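Local coordinates for protein putative isochorismatase (Streptomyces avermitilis, PDB 3KL2) that is of unknown function but belongs to the isochorismatase family of cysteine hydrolases and probably acts as a hydrolase, at residues A[20-23]-A[24-27]; A[96-99]-A[100-104]; A[134-137]-A[138-142]; A[200-203]-A[204-208]. All blocks are in the same frame, centred on the assembly; numbering follows the deposited sequence.

Contact 1: residues A[20-23]-A[24-27]; sequences ELDP and ARTA
D22 and R25 meet across an Asx turn overlaid on a type I beta turn, the bend that delivers the chain into 26-31, an inner strand of the parallel sheet. The two side chains cross obliquely, with the carboxylate and guanidinium planes 21° apart; OD1 of D22 is 4.0 Å from NH1 of R25, a long salt bridge. The closer meeting is with the arginine shaft, where R25 CD approaches D22 OD1 to 3.3 Å. With CG anti to the backbone N (chi1 -178°), the D22 carboxylate lies beside its own carbonyl carbon and folds over the turn, so that A24 N can donate to OD2 from above the carboxylate plane, closing the Asx turn. L21 packs instead on I180 and on A217 and L218 of helix 211-218, and runs at roughly a right angle to T26, with CD2 of L21 4.2 Å from CG2 of T26. The D22 carbonyl is gripped twice, from opposite faces of its plane. On one, R25 N donates at 3.1 Å to D22 O, closing the beta turn; on the other, T26 OG1 makes a short bond of 2.5 Å to D22 O.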
# COMPACT_ATOMS: atom_id res chain seq x y z
N GLU A 20 -27.40 1.18 -10.02
CA GLU A 20 -26.92 1.55 -11.35
C GLU A 20 -25.46 1.14 -11.48
O GLU A 20 -24.63 1.52 -10.64
CB GLU A 20 -27.06 3.06 -11.58
N LEU A 21 -25.15 0.38 -12.52
CA LEU A 21 -23.74 0.06 -12.88
C LEU A 21 -23.35 0.70 -14.22
O LEU A 21 -24.07 0.57 -15.20
CB LEU A 21 -23.55 -1.45 -13.02
CG LEU A 21 -23.70 -2.32 -11.78
CD1 LEU A 21 -23.58 -3.76 -12.19
CD2 LEU A 21 -22.65 -1.95 -10.76
N ASP A 22 -22.20 1.38 -14.25
CA ASP A 22 -21.60 1.88 -15.50
C ASP A 22 -20.60 0.84 -15.99
O ASP A 22 -19.64 0.57 -15.29
CB ASP A 22 -20.88 3.24 -15.27
CG ASP A 22 -20.29 3.82 -16.57
OD1 ASP A 22 -19.80 4.99 -16.57
OD2 ASP A 22 -20.30 3.11 -17.59
N PRO A 23 -20.81 0.27 -17.19
CA PRO A 23 -19.93 -0.80 -17.70
C PRO A 23 -18.46 -0.43 -17.76
O PRO A 23 -17.62 -1.26 -17.48
CB PRO A 23 -20.47 -1.08 -19.12
CG PRO A 23 -21.91 -0.67 -19.06
CD PRO A 23 -22.00 0.46 -18.06
N ALA A 24 -18.18 0.82 -18.11
CA ALA A 24 -16.80 1.32 -18.27
C ALA A 24 -16.03 1.54 -16.97
O ALA A 24 -14.84 1.83 -17.00
CB ALA A 24 -16.83 2.64 -19.06
N ARG A 25 -16.73 1.47 -15.84
CA ARG A 25 -16.18 1.79 -14.53
C ARG A 25 -16.38 0.62 -13.54
O ARG A 25 -16.24 0.82 -12.31
CB ARG A 25 -16.86 3.04 -13.97
CG ARG A 25 -16.12 4.35 -14.22
CD ARG A 25 -16.92 5.32 -15.05
NE ARG A 25 -16.20 6.59 -15.24
CZ ARG A 25 -15.96 7.20 -16.41
NH1 ARG A 25 -16.38 6.71 -17.58
NH2 ARG A 25 -15.29 8.35 -16.40
N THR A 26 -16.65 -0.57 -14.08
CA THR A 26 -17.12 -1.72 -13.31
C THR A 26 -16.28 -2.94 -13.64
O THR A 26 -15.76 -3.04 -14.73
CB THR A 26 -18.64 -2.00 -13.56
OG1 THR A 26 -19.40 -0.83 -13.22
CG2 THR A 26 -19.14 -3.18 -12.71
N ALA A 27 -16.12 -3.84 -12.68
CA ALA A 27 -15.27 -5.01 -12.83
C ALA A 27 -15.79 -6.11 -11.93
O ALA A 27 -16.02 -5.88 -10.73
CB ALA A 27 -13.91 -4.69 -12.43

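Contact 2: residues A[96-99]-A[100-104]; sequences ILKG and VVDGK
The backbone N atoms of V101, D102 and G103 donate in turn to the carbonyl oxygens of L97, K98 and G99, three successive i to i+4 bonds that wind the last turns of helix 96-103, the third of them 2.8 Å from G103 N to G99 O. On the exposed flank K98 and D102, one turn apart, form an ion pair. The lysine leaves the backbone with CG anti to N (chi1 -174°), runs extended through CE and bends at the last torsion (chi4 -31°), which carries NZ to D102 OD2 at 2.8 Å. It meets the syn lone pair, on the side of the other carboxylate oxygen. D102 CG in turn lies 3.1 Å from K98 O, so the carboxylate lies close over the carbonyl that its own backbone N already engages.

The helix ends in a Schellman motif: K104 takes a positive phi, and K104 N turns back to V101 O at 3.2 Å. On the other flank V101 CG2 lies against the L97 carbonyl, 3.4 Å from its O, and the apolar contact proper is the loose one of L97 CD2 with V100 CG2 at 4.3 Å; V100 also rests on F82, and V101 on Y86 and L89.

Neighbouring copies cover the start of the helix. Y173 of the second subunit hydrogen-bonds through its OH to L97 N, M204 of the same subunit packs on I96, and F144 of the third subunit packs on the L97 side chain.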
# COMPACT_ATOMS: atom_id res chain seq x y z
N ILE A 96 -4.28 -18.94 9.01
CA ILE A 96 -4.94 -19.68 7.95
C ILE A 96 -4.00 -20.18 6.83
O ILE A 96 -4.33 -21.15 6.17
CB ILE A 96 -6.08 -18.83 7.35
CG1 ILE A 96 -7.00 -19.65 6.43
CG2 ILE A 96 -5.49 -17.66 6.60
CD1 ILE A 96 -7.76 -20.79 7.10
N LEU A 97 -2.84 -19.56 6.63
CA LEU A 97 -1.93 -20.00 5.56
C LEU A 97 -1.17 -21.25 5.96
O LEU A 97 -0.67 -21.96 5.11
CB LEU A 97 -0.94 -18.91 5.13
CG LEU A 97 -1.40 -17.76 4.22
CD1 LEU A 97 -0.24 -16.81 3.99
CD2 LEU A 97 -2.03 -18.24 2.87
N LYS A 98 -1.09 -21.51 7.26
CA LYS A 98 -0.47 -22.73 7.75
C LYS A 98 -1.23 -23.97 7.25
O LYS A 98 -0.63 -25.01 6.98
CB LYS A 98 -0.47 -22.74 9.28
CG LYS A 98 0.30 -23.91 9.95
CD LYS A 98 -0.29 -24.19 11.34
CE LYS A 98 0.57 -25.10 12.23
NZ LYS A 98 1.37 -26.09 11.43
N GLY A 99 -2.55 -23.84 7.11
CA GLY A 99 -3.37 -24.91 6.59
C GLY A 99 -3.13 -25.18 5.11
O GLY A 99 -3.12 -26.35 4.68
N VAL A 100 -2.95 -24.10 4.35
CA VAL A 100 -2.62 -24.17 2.93
C VAL A 100 -1.32 -24.95 2.77
O VAL A 100 -1.25 -25.89 1.98
CB VAL A 100 -2.48 -22.76 2.33
CG1 VAL A 100 -1.73 -22.79 0.99
CG2 VAL A 100 -3.85 -22.10 2.21
N VAL A 101 -0.32 -24.56 3.54
CA VAL A 101 1.00 -25.18 3.45
C VAL A 101 0.96 -26.64 3.86
O VAL A 101 1.47 -27.51 3.16
CB VAL A 101 2.06 -24.44 4.30
CG1 VAL A 101 3.37 -25.22 4.34
CG2 VAL A 101 2.28 -23.05 3.71
N ASP A 102 0.36 -26.90 5.01
CA ASP A 102 0.32 -28.24 5.57
C ASP A 102 -0.54 -29.15 4.68
O ASP A 102 -0.26 -30.31 4.54
CB ASP A 102 -0.25 -28.21 7.00
CG ASP A 102 0.73 -27.65 8.03
OD1 ASP A 102 1.91 -27.38 7.68
OD2 ASP A 102 0.33 -27.48 9.20
N GLY A 103 -1.58 -28.60 4.07
CA GLY A 103 -2.44 -29.36 3.20
C GLY A 103 -1.90 -29.57 1.78
O GLY A 103 -2.48 -30.34 1.04
N LYS A 104 -0.78 -28.91 1.43
CA LYS A 104 -0.24 -28.85 0.05
C LYS A 104 -1.33 -28.40 -0.95
O LYS A 104 -1.54 -29.01 -1.98
CB LYS A 104 0.44 -30.18 -0.37

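Contact 3: residues A[134-137]-A[138-142]; sequences LDTF and ASTNL
T140 sets its side chain against the carbonyl of T136. CB stands 3.5 Å from T136 O, and the branches divide there: CG2 brushes the same oxygen at 3.3 Å, while OG1 donates to it at 2.7 Å. With chi1 at 81°, OG1 sits between T140's own N and carbonyl carbon, which also lets it accept from L142 N at 3.0 Å. This second bond closes an ST turn, and one hydroxyl thus ties the short helix 136-139 to the opening of helix 142-149. A valine in place of T140 would probably leave T136 O without its donor and L142 N without its acceptor, loosening the joint between the two helices.

At the other end of helix 136-139, D135 is the N-cap: its OD1 takes the bond from F137 N, above the carboxylate plane, while OD2 is held by T171 on helix 164-174. Both helix starts lie in the alpha/beta fold of this family beside strand 75-78, where L142 touches M76 and T136 touches A78. A138 N returns to D135 O, and a water bridges D135 O and S139 OG; the latter is also bonded to R132 N.

The apolar side is carried by L142, whose CD2 rests over the centre of the F137 ring, 3.8 Å from its centroid and 13° off the normal, a CH-pi contact. The same methyl meets T136 CG2 at 3.6 Å. E174 of the second subunit accepts from the N atoms of L134 and D135.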
# COMPACT_ATOMS: atom_id res chain seq x y z
N LEU A 134 -4.38 -13.52 1.53
CA LEU A 134 -5.83 -13.59 1.51
C LEU A 134 -6.45 -12.38 0.88
O LEU A 134 -7.42 -12.46 0.09
CB LEU A 134 -6.34 -13.75 2.94
CG LEU A 134 -5.83 -14.97 3.76
CD1 LEU A 134 -5.84 -16.30 2.94
CD2 LEU A 134 -4.49 -14.70 4.36
N ASP A 135 -5.95 -11.22 1.26
CA ASP A 135 -6.45 -9.98 0.67
C ASP A 135 -5.98 -9.91 -0.79
O ASP A 135 -4.81 -9.98 -1.04
CB ASP A 135 -5.91 -8.81 1.48
CG ASP A 135 -6.42 -7.48 0.97
OD1 ASP A 135 -7.14 -7.44 -0.06
OD2 ASP A 135 -6.06 -6.46 1.60
N THR A 136 -6.87 -9.80 -1.75
CA THR A 136 -6.46 -9.73 -3.14
C THR A 136 -5.61 -8.43 -3.39
O THR A 136 -4.68 -8.41 -4.21
CB THR A 136 -7.73 -9.81 -4.10
OG1 THR A 136 -8.54 -10.93 -3.74
CG2 THR A 136 -7.33 -9.98 -5.56
N PHE A 137 -5.89 -7.32 -2.69
CA PHE A 137 -5.09 -6.11 -2.87
C PHE A 137 -3.68 -6.19 -2.30
O PHE A 137 -2.85 -5.39 -2.69
CB PHE A 137 -5.81 -4.91 -2.27
CG PHE A 137 -7.05 -4.47 -3.04
CD1 PHE A 137 -6.94 -3.58 -4.09
CD2 PHE A 137 -8.30 -4.98 -2.73
CE1 PHE A 137 -8.07 -3.16 -4.81
CE2 PHE A 137 -9.46 -4.56 -3.44
CZ PHE A 137 -9.34 -3.65 -4.49
N ALA A 138 -3.37 -7.14 -1.43
CA ALA A 138 -2.05 -7.10 -0.70
C ALA A 138 -0.84 -7.72 -1.44
O ALA A 138 0.28 -7.45 -1.08
CB ALA A 138 -2.16 -7.73 0.72
N SER A 139 -1.03 -8.63 -2.37
CA SER A 139 0.13 -9.22 -3.04
C SER A 139 -0.03 -9.36 -4.57
O SER A 139 0.67 -10.16 -5.18
CB SER A 139 0.45 -10.59 -2.41
OG SER A 139 -0.70 -11.44 -2.46
N THR A 140 -0.95 -8.61 -5.19
CA THR A 140 -1.19 -8.67 -6.59
C THR A 140 -1.19 -7.30 -7.29
O THR A 140 -1.03 -6.27 -6.66
CB THR A 140 -2.55 -9.30 -6.86
OG1 THR A 140 -3.57 -8.32 -6.68
CG2 THR A 140 -2.75 -10.49 -5.98
N ASN A 141 -1.41 -7.34 -8.62
CA ASN A 141 -1.60 -6.18 -9.49
C ASN A 141 -3.03 -5.69 -9.59
O ASN A 141 -3.37 -4.91 -10.49
CB ASN A 141 -1.06 -6.44 -10.90
CG ASN A 141 -1.65 -7.69 -11.58
OD1 ASN A 141 -2.50 -8.36 -11.03
ND2 ASN A 141 -1.17 -8.00 -12.76
N LEU A 142 -3.88 -6.15 -8.69
CA LEU A 142 -5.28 -5.77 -8.78
C LEU A 142 -5.52 -4.28 -8.71
O LEU A 142 -6.24 -3.73 -9.58
CB LEU A 142 -6.11 -6.43 -7.68
CG LEU A 142 -7.63 -6.09 -7.77
CD1 LEU A 142 -8.19 -6.58 -9.06
CD2 LEU A 142 -8.43 -6.68 -6.57
O HOH W 1 -2.58 -11.34 -0.20
O HOH W 2 -3.29 -4.85 -5.67

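Contact 4: residues A[200-203]-A[204-208]; sequences YDFP and MFSVP
F202 and S206 meet where helix 191-205 gives way to strand 207-209, the second half of the beta-alpha-beta unit that begins with strand 178-187. Polar contacts centre on the F202 carbonyl. S206 OG donates to F202 O at 2.7 Å, coming from above the carbonyl plane, and F205 N adds a weak bond of 3.3 Å to the same oxygen. S206 holds OG between its backbone N and carbonyl carbon (chi1 81°), which swings the hydroxyl back over the last helical turn; it is also bonded to T181 OG1 on strand 178-187. Replacing S206 by an alanine is likely to take the hydroxyl donor from F202 O and leave T181 OG1 without this mate, weakening the tie between helix end and sheet. One residue earlier, M204 N donates to D201 O at 3.1 Å, an i to i+3 bond in a helix kinked at P203, whose N has no hydrogen to give. F205 CD2 also lies near D201 O, which it approaches obliquely.

Apolar contacts follow the chain as it turns. P208 folds back so that its CG lies 4.1 Å from F202 CB and 4.3 Å from P203 CG, and the same proline leans on T181 and T183 of the neighbouring strand. The aromatic contact is that of the F205 ring, which stacks edge-to-face with Y173 of helix 164-174.

Contacts to the second subunit add a further layer: M204 packs on N162 and F205 on S167 of that copy. The thioether chain of M204 leaves in extended form, its CG 3.9 Å from Y200 O.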
# COMPACT_ATOMS: atom_id res chain seq x y z
N TYR A 200 -23.44 -9.29 9.28
CA TYR A 200 -22.80 -8.36 10.18
C TYR A 200 -21.70 -7.51 9.49
O TYR A 200 -21.76 -6.29 9.56
CB TYR A 200 -22.15 -9.13 11.34
CG TYR A 200 -23.10 -9.96 12.23
CD1 TYR A 200 -24.49 -9.84 12.14
CD2 TYR A 200 -22.57 -10.83 13.20
CE1 TYR A 200 -25.34 -10.56 12.96
CE2 TYR A 200 -23.41 -11.55 14.04
CZ TYR A 200 -24.80 -11.42 13.92
OH TYR A 200 -25.67 -12.14 14.74
N ASP A 201 -20.73 -8.17 8.84
CA ASP A 201 -19.54 -7.53 8.28
C ASP A 201 -19.76 -6.89 6.89
O ASP A 201 -19.41 -5.73 6.66
CB ASP A 201 -18.40 -8.56 8.15
CG ASP A 201 -17.88 -9.08 9.50
OD1 ASP A 201 -18.05 -8.41 10.52
OD2 ASP A 201 -17.26 -10.17 9.52
N PHE A 202 -20.37 -7.63 5.98
CA PHE A 202 -20.54 -7.15 4.63
C PHE A 202 -21.17 -5.76 4.49
O PHE A 202 -20.73 -5.03 3.62
CB PHE A 202 -21.29 -8.14 3.76
CG PHE A 202 -20.46 -9.28 3.21
CD1 PHE A 202 -20.82 -9.91 2.03
CD2 PHE A 202 -19.36 -9.76 3.89
CE1 PHE A 202 -20.08 -10.96 1.53
CE2 PHE A 202 -18.63 -10.82 3.39
CZ PHE A 202 -18.98 -11.41 2.21
N PRO A 203 -22.19 -5.40 5.30
CA PRO A 203 -22.81 -4.07 5.14
C PRO A 203 -21.99 -2.86 5.63
O PRO A 203 -22.30 -1.72 5.27
CB PRO A 203 -24.12 -4.17 5.95
CG PRO A 203 -24.41 -5.66 6.05
CD PRO A 203 -23.04 -6.30 6.11
N MET A 204 -20.98 -3.12 6.45
CA MET A 204 -20.05 -2.09 6.90
C MET A 204 -19.06 -1.71 5.79
O MET A 204 -18.49 -0.63 5.83
CB MET A 204 -19.23 -2.59 8.10
CG MET A 204 -19.95 -2.83 9.48
SD MET A 204 -18.71 -3.48 10.68
CE MET A 204 -19.54 -2.98 12.20
N PHE A 205 -18.80 -2.60 4.85
CA PHE A 205 -17.72 -2.39 3.88
C PHE A 205 -18.20 -2.50 2.46
O PHE A 205 -17.40 -2.34 1.55
CB PHE A 205 -16.60 -3.40 4.11
CG PHE A 205 -15.92 -3.25 5.44
CD1 PHE A 205 -15.01 -2.22 5.66
CD2 PHE A 205 -16.22 -4.09 6.50
CE1 PHE A 205 -14.38 -2.05 6.91
CE2 PHE A 205 -15.57 -3.95 7.75
CZ PHE A 205 -14.65 -2.91 7.94
N SER A 206 -19.50 -2.75 2.26
CA SER A 206 -20.01 -3.04 0.93
C SER A 206 -21.50 -2.78 0.76
O SER A 206 -22.21 -2.36 1.70
CB SER A 206 -19.63 -4.47 0.47
OG SER A 206 -20.49 -5.48 0.99
N VAL A 207 -21.95 -2.97 -0.47
CA VAL A 207 -23.37 -2.98 -0.77
C VAL A 207 -23.68 -4.42 -1.16
O VAL A 207 -23.39 -4.82 -2.29
CB VAL A 207 -23.72 -2.02 -1.92
CG1 VAL A 207 -25.26 -1.98 -2.15
CG2 VAL A 207 -23.20 -0.63 -1.62
N PRO A 208 -24.20 -5.23 -0.22
CA PRO A 208 -24.48 -6.62 -0.57
C PRO A 208 -25.68 -6.76 -1.52
O PRO A 208 -26.73 -6.12 -1.30
CB PRO A 208 -24.78 -7.29 0.80
CG PRO A 208 -24.38 -6.31 1.82
CD PRO A 208 -24.53 -4.95 1.19

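The four contacts are local joints at the ends of helices and strands, and their burial differs. Contact 1 is on the surface and contact 3 is buried, while contacts 2 and 4 are partly buried and, like contact 3, meet the second subunit. Contacts 1 and 4 serve the same parallel sheet, one entering strand 26-31 and the other strand 207-209. Contacts 2 and 3 touch directly, I96 CG2 lying 3.8 Å from L134 CD2. Within the segments, ion pairs appear only in contacts 1 (long) and 2, the more exposed ones. Hydroxyl donors recur in contacts 1, 3 and 4, each gripping a carbonyl four residues back; contact 2 ends its helix with a Schellman motif instead.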